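PDB 6I5S: bottromycin amidohydrolase from Streptomyces purpureus, which acts as a thiazoline-specific, zinc-dependent amidohydrolase in bottromycin biosynthesis, probably cutting the follower peptide from the macrocyclised precursor. Local coordinates for residues 101-106 against 112-117; 124-129 against 135-140; 173-178 against 201-206; 290-295 against 353-358. One frame throughout, in Å; residues are numbered along the deposited sequence.

Interaction 1 (101-106 against 112-117)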
loop_
_atom_site.group_PDB
_atom_site.type_symbol
_atom_site.label_atom_id
_atom_site.label_comp_id
_atom_site.label_asym_id
_atom_site.label_seq_id
_atom_site.Cartn_x
_atom_site.Cartn_y
_atom_site.Cartn_z
ATOM N N SER A 101 1.537 14.028 5.615
ATOM C CA SER A 101 2.895 13.523 5.395
ATOM C C SER A 101 2.878 12.192 4.658
ATOM O O SER A 101 3.694 11.946 3.767
ATOM C CB SER A 101 3.601 13.411 6.740
ATOM O OG SER A 101 4.859 12.793 6.578
ATOM N N ASP A 102 1.995 11.277 5.066
ATOM C CA ASP A 102 1.873 9.995 4.381
ATOM C C ASP A 102 1.459 10.172 2.926
ATOM O O ASP A 102 1.935 9.448 2.050
ATOM C CB ASP A 102 0.842 9.112 5.088
ATOM C CG ASP A 102 1.106 8.935 6.565
ATOM O OD1 ASP A 102 2.259 9.100 7.010
ATOM O OD2 ASP A 102 0.162 8.548 7.319
ATOM N N LEU A 103 0.505 11.072 2.659
ATOM C CA LEU A 103 0.026 11.262 1.300
ATOM C C LEU A 103 1.157 11.737 0.392
ATOM O O LEU A 103 1.316 11.256 -0.738
ATOM C CB LEU A 103 -1.143 12.265 1.309
ATOM C CG LEU A 103 -2.450 11.808 2.024
ATOM C CD1 LEU A 103 -3.415 12.966 2.086
ATOM C CD2 LEU A 103 -3.061 10.648 1.293
ATOM N N VAL A 104 1.978 12.659 0.888
ATOM C CA VAL A 104 3.109 13.158 0.107
ATOM C C VAL A 104 4.150 12.077 -0.113
ATOM O O VAL A 104 4.659 11.917 -1.228
ATOM C CB VAL A 104 3.711 14.414 0.778
ATOM C CG1 VAL A 104 5.027 14.784 0.048
ATOM C CG2 VAL A 104 2.706 15.602 0.759
ATOM N N GLY A 105 4.456 11.290 0.930
ATOM C CA GLY A 105 5.395 10.184 0.782
ATOM C C GLY A 105 4.969 9.200 -0.286
ATOM O O GLY A 105 5.777 8.790 -1.130
ATOM N N LEU A 106 3.675 8.838 -0.303
ATOM C CA LEU A 106 3.200 7.938 -1.344
ATOM C C LEU A 106 3.402 8.531 -2.734
ATOM O O LEU A 106 3.967 7.850 -3.611
ATOM C CB LEU A 106 1.734 7.562 -1.106
ATOM C CG LEU A 106 1.480 6.738 0.150
ATOM C CD1 LEU A 106 -0.007 6.629 0.421
ATOM C CD2 LEU A 106 2.091 5.349 0.070
ATOM N N THR A 112 -0.091 6.276 -6.469
ATOM C CA THR A 112 -1.187 7.150 -6.798
ATOM C C THR A 112 -2.533 6.675 -6.264
ATOM O O THR A 112 -3.539 7.345 -6.513
ATOM C CB THR A 112 -1.282 7.343 -8.331
ATOM O OG1 THR A 112 -1.414 6.096 -8.992
ATOM C CG2 THR A 112 -0.024 8.028 -8.890
ATOM N N ALA A 113 -2.567 5.524 -5.593
ATOM C CA ALA A 113 -3.764 5.009 -4.943
ATOM C C ALA A 113 -3.316 4.104 -3.784
ATOM O O ALA A 113 -2.168 3.655 -3.721
ATOM C CB ALA A 113 -4.637 4.225 -5.918
ATOM N N TYR A 114 -4.195 3.940 -2.810
ATOM C CA TYR A 114 -3.886 3.052 -1.697
ATOM C C TYR A 114 -5.204 2.483 -1.154
ATOM O O TYR A 114 -6.258 3.135 -1.237
ATOM C CB TYR A 114 -3.108 3.793 -0.598
ATOM C CG TYR A 114 -3.853 4.986 0.044
ATOM C CD1 TYR A 114 -4.537 4.857 1.262
ATOM C CD2 TYR A 114 -3.847 6.238 -0.564
ATOM C CE1 TYR A 114 -5.236 5.931 1.820
ATOM C CE2 TYR A 114 -4.528 7.354 -0.001
ATOM C CZ TYR A 114 -5.189 7.198 1.204
ATOM O OH TYR A 114 -5.834 8.230 1.746
ATOM N N ARG A 115 -5.105 1.283 -0.578
ATOM C CA ARG A 115 -6.167 0.718 0.263
ATOM C C ARG A 115 -5.903 1.140 1.702
ATOM O O ARG A 115 -4.862 0.825 2.304
ATOM C CB ARG A 115 -6.261 -0.799 0.143
ATOM C CG ARG A 115 -6.572 -1.271 -1.249
ATOM C CD ARG A 115 -7.023 -2.756 -1.275
ATOM N NE ARG A 115 -6.070 -3.645 -0.563
ATOM C CZ ARG A 115 -6.290 -4.916 -0.241
ATOM N NH1 ARG A 115 -5.378 -5.627 0.408
ATOM N NH2 ARG A 115 -7.425 -5.556 -0.579
ATOM N N GLN A 116 -6.868 1.835 2.256
ATOM C CA GLN A 116 -6.879 2.245 3.659
ATOM C C GLN A 116 -7.632 1.190 4.434
ATOM O O GLN A 116 -8.865 1.163 4.422
ATOM C CB GLN A 116 -7.545 3.600 3.830
ATOM C CG GLN A 116 -7.673 4.035 5.284
ATOM C CD GLN A 116 -6.329 4.333 5.920
ATOM O OE1 GLN A 116 -5.372 4.702 5.243
ATOM N NE2 GLN A 116 -6.251 4.168 7.220
ATOM N N LEU A 117 -6.890 0.324 5.109
ATOM C CA LEU A 117 -7.490 -0.851 5.733
ATOM C C LEU A 117 -7.927 -0.601 7.170
ATOM O O LEU A 117 -8.242 -1.552 7.897
ATOM C CB LEU A 117 -6.512 -2.042 5.612
ATOM C CG LEU A 117 -7.107 -3.061 4.638
ATOM C CD1 LEU A 117 -7.414 -2.504 3.285
ATOM C CD2 LEU A 117 -6.177 -4.236 4.506
#

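Interaction 2 (124-129 against 135-140)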
loop_
_atom_site.group_PDB
_atom_site.type_symbol
_atom_site.label_atom_id
_atom_site.label_comp_id
_atom_site.label_asym_id
_atom_site.label_seq_id
_atom_site.Cartn_x
_atom_site.Cartn_y
_atom_site.Cartn_z
ATOM N N LEU A 124 -12.852 9.247 3.403
ATOM C CA LEU A 124 -13.874 9.597 2.422
ATOM C C LEU A 124 -13.779 11.058 2.056
ATOM O O LEU A 124 -13.999 11.431 0.900
ATOM C CB LEU A 124 -15.258 9.294 2.984
ATOM C CG LEU A 124 -15.511 7.769 3.229
ATOM C CD1 LEU A 124 -16.922 7.599 3.698
ATOM C CD2 LEU A 124 -15.301 6.924 1.973
ATOM N N LEU A 125 -13.537 11.915 3.042
ATOM C CA LEU A 125 -13.338 13.337 2.730
ATOM C C LEU A 125 -12.181 13.509 1.760
ATOM O O LEU A 125 -12.285 14.239 0.756
ATOM C CB LEU A 125 -13.106 14.136 4.017
ATOM C CG LEU A 125 -12.977 15.650 3.956
ATOM C CD1 LEU A 125 -11.571 16.031 3.436
ATOM C CD2 LEU A 125 -14.051 16.304 3.098
ATOM N N ALA A 126 -11.068 12.816 2.023
ATOM C CA ALA A 126 -9.925 12.896 1.134
ATOM C C ALA A 126 -10.283 12.426 -0.265
ATOM O O ALA A 126 -9.801 12.994 -1.236
ATOM C CB ALA A 126 -8.773 12.060 1.713
ATOM N N ALA A 127 -11.142 11.393 -0.378
ATOM C CA ALA A 127 -11.614 10.956 -1.695
ATOM C C ALA A 127 -12.424 12.069 -2.367
ATOM O O ALA A 127 -12.360 12.236 -3.588
ATOM C CB ALA A 127 -12.472 9.686 -1.600
ATOM N N GLY A 128 -13.179 12.847 -1.575
ATOM C CA GLY A 128 -13.952 13.958 -2.162
ATOM C C GLY A 128 -13.017 15.037 -2.680
ATOM O O GLY A 128 -13.245 15.629 -3.744
ATOM N N VAL A 129 -11.944 15.307 -1.934
ATOM C CA VAL A 129 -10.953 16.295 -2.377
ATOM C C VAL A 129 -10.332 15.837 -3.688
ATOM O O VAL A 129 -10.048 16.648 -4.578
ATOM C CB VAL A 129 -9.900 16.494 -1.280
ATOM C CG1 VAL A 129 -8.671 17.280 -1.790
ATOM C CG2 VAL A 129 -10.532 17.161 -0.099
ATOM N N ALA A 135 -6.805 19.252 -4.330
ATOM C CA ALA A 135 -5.426 19.016 -3.941
ATOM C C ALA A 135 -4.953 17.789 -4.696
ATOM O O ALA A 135 -5.747 16.898 -5.020
ATOM C CB ALA A 135 -5.304 18.764 -2.437
ATOM N N VAL A 136 -3.651 17.725 -4.945
ATOM C CA VAL A 136 -3.052 16.565 -5.579
ATOM C C VAL A 136 -2.833 15.514 -4.506
ATOM O O VAL A 136 -2.078 15.750 -3.551
ATOM C CB VAL A 136 -1.729 16.949 -6.249
ATOM C CG1 VAL A 136 -1.064 15.747 -6.844
ATOM C CG2 VAL A 136 -2.016 17.904 -7.376
ATOM N N LEU A 137 -3.495 14.368 -4.640
ATOM C CA LEU A 137 -3.281 13.323 -3.643
ATOM C C LEU A 137 -3.610 11.960 -4.259
ATOM O O LEU A 137 -4.253 11.875 -5.314
ATOM C CB LEU A 137 -4.099 13.605 -2.373
ATOM C CG LEU A 137 -5.495 14.140 -2.522
ATOM C CD1 LEU A 137 -6.248 13.348 -3.510
ATOM C CD2 LEU A 137 -6.175 14.126 -1.176
ATOM N N PRO A 138 -3.120 10.879 -3.662
ATOM C CA PRO A 138 -3.470 9.545 -4.145
ATOM C C PRO A 138 -4.940 9.269 -3.860
ATOM O O PRO A 138 -5.502 9.772 -2.874
ATOM C CB PRO A 138 -2.583 8.607 -3.319
ATOM C CG PRO A 138 -1.678 9.478 -2.512
ATOM C CD PRO A 138 -2.302 10.860 -2.455
ATOM N N ARG A 139 -5.519 8.400 -4.690
ATOM C CA ARG A 139 -6.932 8.056 -4.528
ATOM C C ARG A 139 -7.078 6.939 -3.495
ATOM O O ARG A 139 -6.440 5.892 -3.648
ATOM C CB ARG A 139 -7.474 7.599 -5.876
ATOM C CG ARG A 139 -8.985 7.241 -5.924
ATOM C CD ARG A 139 -9.864 8.513 -5.781
ATOM N NE ARG A 139 -11.265 8.217 -6.078
ATOM C CZ ARG A 139 -11.993 8.782 -7.040
ATOM N NH1 ARG A 139 -11.499 9.736 -7.827
ATOM N NH2 ARG A 139 -13.247 8.385 -7.201
ATOM N N PRO A 140 -7.931 7.097 -2.472
ATOM C CA PRO A 140 -8.123 6.024 -1.487
ATOM C C PRO A 140 -9.210 5.036 -1.851
ATOM O O PRO A 140 -10.195 5.342 -2.543
ATOM C CB PRO A 140 -8.504 6.789 -0.211
ATOM C CG PRO A 140 -9.251 8.027 -0.738
ATOM C CD PRO A 140 -8.713 8.313 -2.135
#

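Interaction 3 (173-178 against 201-206)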
loop_
_atom_site.group_PDB
_atom_site.type_symbol
_atom_site.label_atom_id
_atom_site.label_comp_id
_atom_site.label_asym_id
_atom_site.label_seq_id
_atom_site.Cartn_x
_atom_site.Cartn_y
_atom_site.Cartn_z
ATOM N N ASP A 173 -23.674 1.454 6.890
ATOM C CA ASP A 173 -22.631 2.462 6.790
ATOM C C ASP A 173 -21.907 2.384 5.441
ATOM O O ASP A 173 -21.638 3.410 4.813
ATOM C CB ASP A 173 -21.611 2.303 7.906
ATOM C CG ASP A 173 -22.012 2.938 9.232
ATOM O OD1 ASP A 173 -23.012 3.634 9.341
ATOM O OD2 ASP A 173 -21.246 2.747 10.225
ATOM N N VAL A 174 -21.569 1.183 4.993
ATOM C CA VAL A 174 -20.865 1.021 3.729
ATOM C C VAL A 174 -21.688 1.607 2.593
ATOM O O VAL A 174 -21.195 2.426 1.799
ATOM C CB VAL A 174 -20.507 -0.458 3.497
ATOM C CG1 VAL A 174 -19.998 -0.698 2.090
ATOM C CG2 VAL A 174 -19.449 -0.892 4.523
ATOM N N LEU A 175 -22.936 1.172 2.481
ATOM C CA LEU A 175 -23.766 1.562 1.369
ATOM C C LEU A 175 -24.281 3.002 1.516
ATOM O O LEU A 175 -24.634 3.614 0.512
ATOM C CB LEU A 175 -24.947 0.594 1.236
ATOM C CG LEU A 175 -24.573 -0.894 0.918
ATOM C CD1 LEU A 175 -25.867 -1.669 0.758
ATOM C CD2 LEU A 175 -23.722 -1.044 -0.329
ATOM N N GLY A 176 -24.367 3.536 2.741
ATOM C CA GLY A 176 -24.918 4.875 2.950
ATOM C C GLY A 176 -23.892 5.940 2.675
ATOM O O GLY A 176 -24.233 7.000 2.130
ATOM N N PHE A 177 -22.645 5.683 3.021
ATOM C CA PHE A 177 -21.593 6.696 2.888
ATOM C C PHE A 177 -20.605 6.394 1.778
ATOM O O PHE A 177 -19.739 7.244 1.496
ATOM C CB PHE A 177 -20.865 6.876 4.234
ATOM C CG PHE A 177 -21.780 7.357 5.320
ATOM C CD1 PHE A 177 -22.147 8.707 5.396
ATOM C CD2 PHE A 177 -22.338 6.460 6.228
ATOM C CE1 PHE A 177 -23.043 9.132 6.358
ATOM C CE2 PHE A 177 -23.199 6.893 7.207
ATOM C CZ PHE A 177 -23.582 8.222 7.257
ATOM N N GLY A 178 -20.727 5.249 1.105
ATOM C CA GLY A 178 -19.834 4.942 0.001
ATOM C C GLY A 178 -18.455 4.451 0.409
ATOM O O GLY A 178 -17.460 4.672 -0.341
ATOM N N ASP A 201 -21.695 -10.216 0.234
ATOM C CA ASP A 201 -21.769 -10.709 -1.136
ATOM C C ASP A 201 -23.070 -10.294 -1.796
ATOM O O ASP A 201 -23.074 -9.821 -2.941
ATOM C CB ASP A 201 -21.628 -12.236 -1.170
ATOM C CG ASP A 201 -21.306 -12.762 -2.568
ATOM O OD1 ASP A 201 -20.462 -12.155 -3.258
ATOM O OD2 ASP A 201 -21.872 -13.794 -2.972
ATOM N N ARG A 202 -24.201 -10.455 -1.085
ATOM C CA ARG A 202 -25.476 -10.075 -1.658
ATOM C C ARG A 202 -25.519 -8.592 -1.958
ATOM O O ARG A 202 -26.195 -8.173 -2.903
ATOM C CB ARG A 202 -26.611 -10.446 -0.703
ATOM C CG ARG A 202 -26.805 -11.953 -0.579
ATOM C CD ARG A 202 -27.887 -12.325 0.402
ATOM N NE ARG A 202 -28.070 -13.772 0.475
ATOM C CZ ARG A 202 -28.752 -14.390 1.431
ATOM N NH1 ARG A 202 -28.872 -15.709 1.416
ATOM N NH2 ARG A 202 -29.310 -13.688 2.408
ATOM N N ALA A 203 -24.833 -7.787 -1.158
ATOM C CA ALA A 203 -24.833 -6.342 -1.347
ATOM C C ALA A 203 -23.694 -5.864 -2.248
ATOM O O ALA A 203 -23.572 -4.652 -2.484
ATOM C CB ALA A 203 -24.729 -5.631 0.009
ATOM N N GLY A 204 -22.897 -6.775 -2.801
ATOM C CA GLY A 204 -21.775 -6.359 -3.646
ATOM C C GLY A 204 -20.608 -5.741 -2.940
ATOM O O GLY A 204 -19.835 -5.011 -3.564
ATOM N N ILE A 205 -20.453 -5.992 -1.646
ATOM C CA ILE A 205 -19.410 -5.382 -0.826
ATOM C C ILE A 205 -18.283 -6.396 -0.632
ATOM O O ILE A 205 -18.526 -7.474 -0.038
ATOM C CB ILE A 205 -19.953 -4.963 0.533
ATOM C CG1 ILE A 205 -21.087 -3.950 0.384
ATOM C CG2 ILE A 205 -18.830 -4.360 1.371
ATOM C CD1 ILE A 205 -21.869 -3.851 1.639
ATOM N N PRO A 206 -17.053 -6.063 -0.981
ATOM C CA PRO A 206 -15.925 -6.974 -0.693
ATOM C C PRO A 206 -15.532 -6.975 0.762
ATOM O O PRO A 206 -15.611 -5.948 1.441
ATOM C CB PRO A 206 -14.779 -6.412 -1.548
ATOM C CG PRO A 206 -15.101 -5.049 -1.790
ATOM C CD PRO A 206 -16.625 -4.920 -1.792
#

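Interaction 4 (290-295 against 353-358)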
loop_
_atom_site.group_PDB
_atom_site.type_symbol
_atom_site.label_atom_id
_atom_site.label_comp_id
_atom_site.label_asym_id
_atom_site.label_seq_id
_atom_site.Cartn_x
_atom_site.Cartn_y
_atom_site.Cartn_z
ATOM N N ARG A 290 17.993 7.159 14.223
ATOM C CA ARG A 290 17.550 8.468 14.695
ATOM C C ARG A 290 16.981 9.293 13.554
ATOM O O ARG A 290 16.044 10.067 13.754
ATOM C CB ARG A 290 18.714 9.215 15.353
ATOM C CG ARG A 290 18.408 10.647 15.790
ATOM C CD ARG A 290 19.651 11.367 16.358
ATOM N NE ARG A 290 20.236 10.649 17.497
ATOM C CZ ARG A 290 21.383 9.966 17.477
ATOM N NH1 ARG A 290 22.122 9.898 16.374
ATOM N NH2 ARG A 290 21.801 9.349 18.580
ATOM N N ALA A 291 17.532 9.153 12.349
ATOM C CA ALA A 291 17.034 9.972 11.248
ATOM C C ALA A 291 15.612 9.576 10.881
ATOM O O ALA A 291 14.760 10.442 10.676
ATOM C CB ALA A 291 17.972 9.854 10.039
ATOM N N VAL A 292 15.312 8.259 10.855
ATOM C CA VAL A 292 13.956 7.845 10.515
ATOM C C VAL A 292 12.987 8.229 11.623
ATOM O O VAL A 292 11.860 8.642 11.354
ATOM C CB VAL A 292 13.893 6.343 10.204
ATOM C CG1 VAL A 292 12.443 5.969 9.902
ATOM C CG2 VAL A 292 14.715 6.027 9.037
ATOM N N LEU A 293 13.403 8.118 12.885
ATOM C CA LEU A 293 12.539 8.586 13.964
ATOM C C LEU A 293 12.248 10.075 13.857
ATOM O O LEU A 293 11.141 10.515 14.182
ATOM C CB LEU A 293 13.169 8.280 15.315
ATOM C CG LEU A 293 13.154 6.857 15.782
ATOM C CD1 LEU A 293 14.135 6.695 16.972
ATOM C CD2 LEU A 293 11.741 6.474 16.179
ATOM N N GLN A 294 13.240 10.882 13.466
ATOM C CA GLN A 294 12.989 12.301 13.277
ATOM C C GLN A 294 11.949 12.519 12.185
ATOM O O GLN A 294 11.157 13.475 12.246
ATOM C CB GLN A 294 14.308 13.013 12.932
ATOM C CG GLN A 294 14.198 14.514 12.841
ATOM C CD GLN A 294 13.788 15.142 14.154
ATOM O OE1 GLN A 294 14.537 15.127 15.126
ATOM N NE2 GLN A 294 12.589 15.685 14.190
ATOM N N ALA A 295 11.916 11.622 11.197
ATOM C CA ALA A 295 11.023 11.773 10.058
ATOM C C ALA A 295 9.603 11.328 10.368
ATOM O O ALA A 295 8.672 11.737 9.654
ATOM C CB ALA A 295 11.567 10.994 8.868
ATOM N N PHE A 353 8.850 2.227 11.845
ATOM C CA PHE A 353 9.900 2.179 10.827
ATOM C C PHE A 353 9.416 1.688 9.473
ATOM O O PHE A 353 10.235 1.338 8.615
ATOM C CB PHE A 353 11.084 1.360 11.359
ATOM C CG PHE A 353 11.660 2.007 12.560
ATOM C CD1 PHE A 353 12.312 3.225 12.439
ATOM C CD2 PHE A 353 11.467 1.480 13.807
ATOM C CE1 PHE A 353 12.809 3.879 13.548
ATOM C CE2 PHE A 353 11.973 2.136 14.924
ATOM C CZ PHE A 353 12.637 3.330 14.785
ATOM N N VAL A 354 8.100 1.722 9.236
ATOM C CA VAL A 354 7.517 1.476 7.916
ATOM C C VAL A 354 7.000 2.818 7.410
ATOM O O VAL A 354 5.932 3.261 7.830
ATOM C CB VAL A 354 6.432 0.422 7.963
ATOM C CG1 VAL A 354 6.007 0.078 6.543
ATOM C CG2 VAL A 354 6.950 -0.829 8.705
ATOM N N VAL A 355 7.787 3.478 6.558
ATOM C CA VAL A 355 7.539 4.869 6.175
ATOM C C VAL A 355 6.745 4.881 4.882
ATOM O O VAL A 355 7.185 4.325 3.873
ATOM C CB VAL A 355 8.853 5.646 6.005
ATOM C CG1 VAL A 355 8.594 7.127 5.548
ATOM C CG2 VAL A 355 9.656 5.661 7.307
ATOM N N ALA A 356 5.584 5.551 4.903
ATOM C CA ALA A 356 4.767 5.683 3.692
ATOM C C ALA A 356 5.594 6.229 2.519
ATOM O O ALA A 356 6.158 7.325 2.582
ATOM C CB ALA A 356 3.560 6.616 3.955
ATOM N N GLY A 357 5.612 5.486 1.424
ATOM C CA GLY A 357 6.405 5.849 0.276
ATOM C C GLY A 357 7.589 4.909 0.071
ATOM O O GLY A 357 7.539 3.957 -0.732
ATOM N N PRO A 358 8.680 5.130 0.802
ATOM C CA PRO A 358 9.833 4.216 0.633
ATOM C C PRO A 358 9.505 2.774 0.965
ATOM O O PRO A 358 10.044 1.876 0.324
ATOM C CB PRO A 358 10.887 4.783 1.599
ATOM C CG PRO A 358 10.415 6.138 1.951
ATOM C CD PRO A 358 8.953 6.188 1.779
#

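Interaction 1 (101-106 against 112-117)
Leu103 and Leu106, one helical turn apart, both press on the CD2-CE2 side of the Tyr114 ring, and each takes a different end of it. Leu106 meets the root of the ring: its CD1 lies 4.0 Å from Tyr114 CD2 and 4.2 Å from Tyr114 CG, and the two side chains cross at about a right angle. Leu103 meets the outer end, where its CD2 is 3.8 Å from Tyr114 CE2 and 3.7 Å from Tyr114 OH, on an oblique crossing. The two leucines share nearly the same torsions but use different branches. In Leu106 the CB points at the strand and the extended methyl CD1, anti to CA (chi2 170°), does the touching, whereas in Leu103 it is the folded branch CD2 that reaches the phenol. Tyr114 pays for its position: its CG sits between the backbone N and the carbonyl carbon (chi1 61°), which directs the ring to the helix. The contact is wholly apolar apart from the hydroxyl oxygen, and all three residues are buried. It lies inside the beta-alpha-beta unit of strand 84-95, helix 100-108 and strand 111-116, in which the two strands run parallel. The side chain of Tyr114 is about 11 Å from a bound zinc ion, and it also touches Ala95 on strand 84-95 and His123 on helix 121-132, so it fills the layer between the sheet and two of the helices that cover it.

Interaction 2 (124-129 against 135-140)
Val129, which packs on Ala135 and Leu137, is fixed in its helix by the bond from Val129 N to Leu125 O, 2.9 Å long; the same carbonyl oxygen also takes a weak bond from Gly128 N. The side chain places CG1 anti to the backbone N (chi1 168°), on the side of the returning chain. That one methyl serves two partners, standing 3.7 Å from Ala135 CB and 4.1 Å from Leu137 CD2. It also lies 3.7 Å from Ala135 N, a buried amide with no hydrogen-bond partner in the model, so the packing there is purely apolar around a polar atom. Leu137 CD2 reaches beyond Val129 to the preceding turn, 3.8 Å from Ala126 O. At the other end of the contact Ala127 presents its CB to the Pro140 ring, 3.7 Å from Pro140 CG and 4.0 Å from Pro140 CD. An alanine in place of Pro140 would lose CG and CD, which would probably open a gap beneath Ala127 CB and weaken the seat of the helix on the strand. The contact closes the beta-alpha-beta unit of strand 111-116, helix 121-132 and strand 139-142, whose strands are parallel neighbours in one sheet. Beyond it, Ala135 touches Leu28 of helix 23-31, while Pro138 packs on Leu103 and Leu107 of helix 100-108.

Interaction 3 (173-178 against 201-206)
Val174 and Ile205 meet tip to tip in the tight, buried half of this contact, whereas Leu175 and Ala203 close its looser edge beside solvent. On the tight side Val174 CG1 lies 3.7 Å from Ile205 CD1 and 3.8 Å from Ile205 CG1, with Ile205 CG2 at 3.9 Å from the same methyl, so one valine branch is met by three isoleucine carbons. Ile205 can do this because its CG1 arm stands beside the backbone N (chi1 -60°) and continues extended to CD1 (chi2 163°). Leu175 crosses that arm obliquely and spans both halves: its CD2 comes within 3.9 Å of Ile205 CD1, while its CD1 makes a slacker approach to Ala203 CB, at 4.2 Å. Leu175 is itself exposed and Ala203 partly so. Replacing Ile205 by an alanine removes CG1, CG2 and CD1, and would probably leave Val174 CG1 and Leu175 CD2 without their common partner. Ile182, just before the carboxylated lysine that binds zinc, touches both Val174 and Ile205 and backs the buried side. The contact thus joins the C-terminal ends of helices 164-177 and 190-203. The second helix finishes in a Schellman motif, with Gly204 at positive phi (72°); this turn brings Ile205 round against the first helix immediately after the chain has left its own.

Interaction 4 (290-295 against 353-358)
Val292 and Leu293 of the short helix 290-295 pack on the loop that leads from the region of the zinc ligand Asp348 to helix 358-369, in the metal-dependent amidohydrolase fold. Phe353 is the principal loop partner. Its backbone takes left-handed helical angles (phi 67°), and its ring stands beside the backbone N (chi1 -62°), where the ring reaches the helix although the CB does not point straight at it. Val292 approaches this ring at its edge, close to the ring plane, with CG1 3.7 Å from Phe353 CD1. The same methyl also lies 3.8 Å from Val355 CG2, and the two valines cross obliquely, so a single branch of Val292 fits between a ring edge and a second apolar side chain two residues on. Val292, Phe353 and Val355 are all buried. Helix 301-313 adds to the cluster: Trp304 touches Val292 and Leu293, and its ring meets that of Phe353 with the planes at about 45°. Val355 is touched in addition by Arg441 of helix 431-444. Leu293, which is partly exposed, crosses the far end of the phenyl ring obliquely. Two of its carbons make this approach: CG is 3.7 Å from Phe353 CE1, and CD2 comes to 3.6 Å from Phe353 CZ.

How the interactions relate
The four contacts follow in series along the chain. Interactions 1 and 2, with centres 10 Å apart, lie in successive beta-alpha-beta units that share strand 111-116: its pairing with strand 139-142 is seen in Thr112 O to Arg139 N, 2.9 Å, a probable hydrogen bond. Interaction 4, centred 14 Å from interaction 1, touches it where Leu106 CD2 packs on Gly357 N, 3.8 Å away. Interaction 3 joins interaction 2 through Leu124 CD1 and Phe177 O, 3.6 Å apart. Interactions 3 and 4, on opposite sides of the chain's centre, do not touch (nearest atoms about 22 Å apart); among the four, they are linked by way of interactions 2 and 1, which both reach the same sheet.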